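Side-chain contacts in arginase (Thermus thermophilus, PDB 2EF5), which probably catalyses the hydrolysis of L-arginine to L-ornithine and urea, using two manganese ions per subunit: residues L74-K77 against E78-A82; V214-D217 against A218-D222. One frame throughout, in Å; residues are numbered along the deposited sequence.

Interaction 1 (L74-K77 against E78-A82); sequences LVLK and ERLAA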
loop_
_atom_site.group_PDB
_atom_site.type_symbol
_atom_site.label_atom_id
_atom_site.label_comp_id
_atom_site.label_asym_id
_atom_site.label_seq_id
_atom_site.Cartn_x
_atom_site.Cartn_y
_atom_site.Cartn_z
ATOM N N LEU A 74 41.256 -20.334 -8.552
ATOM C CA LEU A 74 41.868 -21.119 -7.484
ATOM C C LEU A 74 43.310 -20.671 -7.248
ATOM O O LEU A 74 43.764 -20.584 -6.111
ATOM C CB LEU A 74 41.821 -22.616 -7.834
ATOM C CG LEU A 74 42.108 -23.609 -6.704
ATOM C CD1 LEU A 74 41.204 -23.313 -5.510
ATOM C CD2 LEU A 74 41.886 -25.036 -7.211
ATOM N N VAL A 75 44.026 -20.380 -8.328
ATOM C CA VAL A 75 45.401 -19.914 -8.212
ATOM C C VAL A 75 45.369 -18.564 -7.497
ATOM O O VAL A 75 46.210 -18.283 -6.640
ATOM C CB VAL A 75 46.056 -19.743 -9.604
ATOM C CG1 VAL A 75 47.429 -19.099 -9.470
ATOM C CG2 VAL A 75 46.176 -21.094 -10.285
ATOM N N LEU A 76 44.391 -17.736 -7.853
ATOM C CA LEU A 76 44.239 -16.421 -7.234
ATOM C C LEU A 76 43.955 -16.567 -5.739
ATOM O O LEU A 76 44.584 -15.909 -4.915
ATOM C CB LEU A 76 43.101 -15.646 -7.901
ATOM C CG LEU A 76 42.703 -14.302 -7.285
ATOM C CD1 LEU A 76 43.877 -13.338 -7.350
ATOM C CD2 LEU A 76 41.503 -13.736 -8.037
ATOM N N LYS A 77 43.006 -17.431 -5.395
ATOM C CA LYS A 77 42.654 -17.653 -3.999
ATOM C C LYS A 77 43.889 -18.036 -3.189
ATOM O O LYS A 77 44.149 -17.472 -2.131
ATOM C CB LYS A 77 41.601 -18.756 -3.890
ATOM C CG LYS A 77 41.257 -19.172 -2.466
ATOM C CD LYS A 77 40.321 -20.369 -2.464
ATOM C CE LYS A 77 40.059 -20.871 -1.052
ATOM N NZ LYS A 77 39.166 -22.069 -1.056
ATOM N N GLU A 78 44.656 -18.993 -3.702
ATOM C CA GLU A 78 45.856 -19.461 -3.014
ATOM C C GLU A 78 46.907 -18.372 -2.875
ATOM O O GLU A 78 47.581 -18.275 -1.848
ATOM C CB GLU A 78 46.449 -20.653 -3.762
ATOM C CG GLU A 78 45.442 -21.755 -4.013
ATOM C CD GLU A 78 46.026 -22.920 -4.780
ATOM O OE1 GLU A 78 46.678 -22.687 -5.822
ATOM O OE2 GLU A 78 45.823 -24.070 -4.340
ATOM N N ARG A 79 47.048 -17.558 -3.918
ATOM C CA ARG A 79 48.017 -16.474 -3.907
ATOM C C ARG A 79 47.695 -15.450 -2.825
ATOM O O ARG A 79 48.589 -14.968 -2.135
ATOM C CB ARG A 79 48.058 -15.785 -5.273
ATOM C CG ARG A 79 49.087 -14.677 -5.360
ATOM C CD ARG A 79 50.498 -15.222 -5.519
ATOM N NE ARG A 79 51.498 -14.285 -5.012
ATOM C CZ ARG A 79 52.711 -14.133 -5.531
ATOM N NH1 ARG A 79 53.078 -14.855 -6.584
ATOM N NH2 ARG A 79 53.565 -13.268 -4.996
ATOM N N LEU A 80 46.414 -15.126 -2.677
ATOM C CA LEU A 80 45.987 -14.154 -1.675
ATOM C C LEU A 80 46.036 -14.729 -0.257
ATOM O O LEU A 80 46.426 -14.042 0.690
ATOM C CB LEU A 80 44.568 -13.657 -1.989
ATOM C CG LEU A 80 44.359 -12.865 -3.289
ATOM C CD1 LEU A 80 42.907 -12.421 -3.384
ATOM C CD2 LEU A 80 45.279 -11.656 -3.320
ATOM N N ALA A 81 45.642 -15.989 -0.110
ATOM C CA ALA A 81 45.641 -16.632 1.198
ATOM C C ALA A 81 47.062 -16.750 1.735
ATOM O O ALA A 81 47.279 -16.770 2.945
ATOM C CB ALA A 81 45.002 -18.017 1.106
ATOM N N ALA A 82 48.028 -16.818 0.829
ATOM C CA ALA A 82 49.423 -16.947 1.219
ATOM C C ALA A 82 50.087 -15.626 1.598
ATOM O O ALA A 82 51.200 -15.623 2.128
ATOM C CB ALA A 82 50.211 -17.621 0.099
#
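Leu76 and Leu80, one helical turn apart, lie side by side and point the same way, with Leu76 CD1 4.1 Å from Leu80 CG. Their first torsions differ: Leu76 swings CG beside its carbonyl carbon (chi1 174°), whereas Leu80 keeps CG beside its backbone N (chi1 -64°), which brings the branch of Leu80 back over the preceding turn. On another side of the helix the Glu78 stem packs against backbone, its CG only 2.9 Å from Leu74 O, a tight approach. Both pairs sit on the regular i to i+4 bonding of an alpha-helix, as Leu80 N donates to Leu76 O at 3.0 Å and Glu78 N to Leu74 O at 3.0 Å. This is helix 66-81 of the alpha/beta arginase fold, which links parallel strands 41-47 and 87-93. Leu76 and Leu80 both rest on Val91, and Leu80 also touches Pro89. Cutting the Leu80 side chain back to an alanine is likely to open a gap beside Leu76 CD1 and bare part of Pro89 and Val91. Lys77 runs fully extended, its chi2 to chi4 all near 180°, and its NZ is hydrogen-bonded to Val153 O.

Interaction 2 (V214-D217 against A218-D222); sequences VSLD and ADVLD. With MN (manganese (II) ion), chain G; MN (manganese (II) ion), chain H.
Asp217 and Asp219 meet through a shared metal: Asp217 OD2 binds the manganese of chain G at 2.5 Å, and Asp219 OD2 binds the same ion at 2.2 Å. Asp217 OD2 also reaches the manganese of chain H, at 2.5 Å, and so bridges the two ions with a single oxygen. The carboxylate planes are 8° apart and stacked, which brings Asp217 OD1 within 3.0 Å of Asp219 OD1. Two acceptors this close would be expected to repel, and the cation next to them probably offsets much of that cost.

One hydrogen bond holds the Asp217 carboxylate: Asp219 N donates to Asp217 OD1 at 2.8 Å, meeting the oxygen on its anti side and 22° out of the carboxylate plane, and this closes an Asx turn. Asp217 CG lies beside its own carbonyl carbon (chi1 -173°), which lets OD1 reach Asp219 N while OD2 meets the ions. A second bond, Val220 N to Asp217 O at 3.0 Å, closes a 3-10 turn. Asp217 and Asp219 form the Asp-x-Asp element at the C-terminal end of strand 212-217 in the arginase fold; Asp118 also binds both ions, while His96 and Asp122 complete one metal site and His120 the other. The second oxygen of Asp219, OD1, accepts from Ala119 N.

The apolar contact of the turn is between Leu216 CD1 and Val220 CG1, 3.9 Å apart, with the side chains crossing at about a right angle. Val117 touches both.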
loop_
_atom_site.group_PDB
_atom_site.type_symbol
_atom_site.label_atom_id
_atom_site.label_comp_id
_atom_site.label_asym_id
_atom_site.label_seq_id
_atom_site.Cartn_x
_atom_site.Cartn_y
_atom_site.Cartn_z
ATOM N N VAL A 214 35.673 -4.944 -0.653
ATOM C CA VAL A 214 34.921 -4.144 -1.609
ATOM C C VAL A 214 35.198 -4.630 -3.027
ATOM O O VAL A 214 36.342 -4.696 -3.449
ATOM C CB VAL A 214 35.306 -2.652 -1.504
ATOM C CG1 VAL A 214 34.593 -1.853 -2.599
ATOM C CG2 VAL A 214 34.942 -2.117 -0.123
ATOM N N SER A 215 34.148 -4.981 -3.754
ATOM C CA SER A 215 34.314 -5.446 -5.119
ATOM C C SER A 215 33.695 -4.378 -6.011
ATOM O O SER A 215 32.477 -4.219 -6.054
ATOM C CB SER A 215 33.616 -6.798 -5.312
ATOM O OG SER A 215 34.066 -7.416 -6.500
ATOM N N LEU A 216 34.543 -3.652 -6.727
ATOM C CA LEU A 216 34.082 -2.567 -7.580
ATOM C C LEU A 216 34.076 -2.880 -9.074
ATOM O O LEU A 216 35.125 -3.050 -9.695
ATOM C CB LEU A 216 34.934 -1.316 -7.299
ATOM C CG LEU A 216 34.687 -0.028 -8.094
ATOM C CD1 LEU A 216 33.254 0.462 -7.884
ATOM C CD2 LEU A 216 35.691 1.035 -7.631
ATOM N N ASP A 217 32.873 -2.965 -9.636
ATOM C CA ASP A 217 32.698 -3.218 -11.057
ATOM C C ASP A 217 32.585 -1.840 -11.701
ATOM O O ASP A 217 31.756 -1.029 -11.295
ATOM C CB ASP A 217 31.411 -4.008 -11.311
ATOM C CG ASP A 217 31.279 -4.446 -12.753
ATOM O OD1 ASP A 217 31.530 -3.619 -13.651
ATOM O OD2 ASP A 217 30.917 -5.615 -12.999
ATOM N N ALA A 218 33.427 -1.578 -12.694
ATOM C CA ALA A 218 33.437 -0.288 -13.370
ATOM C C ALA A 218 32.076 0.117 -13.910
ATOM O O ALA A 218 31.782 1.308 -14.006
ATOM C CB ALA A 218 34.458 -0.303 -14.514
ATOM N N ASP A 219 31.244 -0.859 -14.261
ATOM C CA ASP A 219 29.946 -0.530 -14.822
ATOM C C ASP A 219 28.939 0.075 -13.856
ATOM O O ASP A 219 27.837 0.399 -14.263
ATOM C CB ASP A 219 29.323 -1.742 -15.527
ATOM C CG ASP A 219 28.809 -2.796 -14.564
ATOM O OD1 ASP A 219 28.724 -2.553 -13.346
ATOM O OD2 ASP A 219 28.469 -3.889 -15.049
ATOM N N VAL A 220 29.305 0.233 -12.584
ATOM C CA VAL A 220 28.375 0.832 -11.627
ATOM C C VAL A 220 28.302 2.331 -11.917
ATOM O O VAL A 220 27.306 2.986 -11.628
ATOM C CB VAL A 220 28.835 0.617 -10.161
ATOM C CG1 VAL A 220 30.048 1.480 -9.853
ATOM C CG2 VAL A 220 27.695 0.933 -9.213
ATOM N N LEU A 221 29.373 2.857 -12.498
ATOM C CA LEU A 221 29.454 4.271 -12.836
ATOM C C LEU A 221 28.603 4.516 -14.063
ATOM O O LEU A 221 28.445 3.633 -14.898
ATOM C CB LEU A 221 30.897 4.661 -13.150
ATOM C CG LEU A 221 31.902 4.506 -12.013
ATOM C CD1 LEU A 221 33.308 4.663 -12.556
ATOM C CD2 LEU A 221 31.611 5.536 -10.928
ATOM N N ASP A 222 28.057 5.715 -14.185
ATOM C CA ASP A 222 27.238 6.004 -15.347
ATOM C C ASP A 222 28.102 5.788 -16.590
ATOM O O ASP A 222 29.296 6.095 -16.580
ATOM C CB ASP A 222 26.732 7.450 -15.310
ATOM C CG ASP A 222 25.642 7.692 -16.315
ATOM O OD1 ASP A 222 24.497 7.249 -16.065
ATOM O OD2 ASP A 222 25.925 8.299 -17.372
HETATM MN MN MN G . 28.522 -5.626 -13.678
HETATM MN MN MN H . 29.883 -7.556 -11.921
#

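Overall arrangement
Interaction 1 comes first along the chain and closes before interaction 2 opens; their centres are 23 Å apart and their nearest atoms about 10 Å, so they do not touch. Residues 74-82 belong to helix 66-81, packed against the parallel sheet, and residues 214-222 lie where strand 212-217 runs into a loop. The centre of interaction 1 is about 16 Å, and that of interaction 2 about 7 Å, from the centre of the chain. Strands 87-93 and 212-217 belong to the same sheet, with strand 255-261 between them. Interaction 1 is therefore outer helix-on-sheet packing, the side chain of Leu76 about 14 Å from a manganese ion, whereas interaction 2 supplies ligands to the metal centre itself.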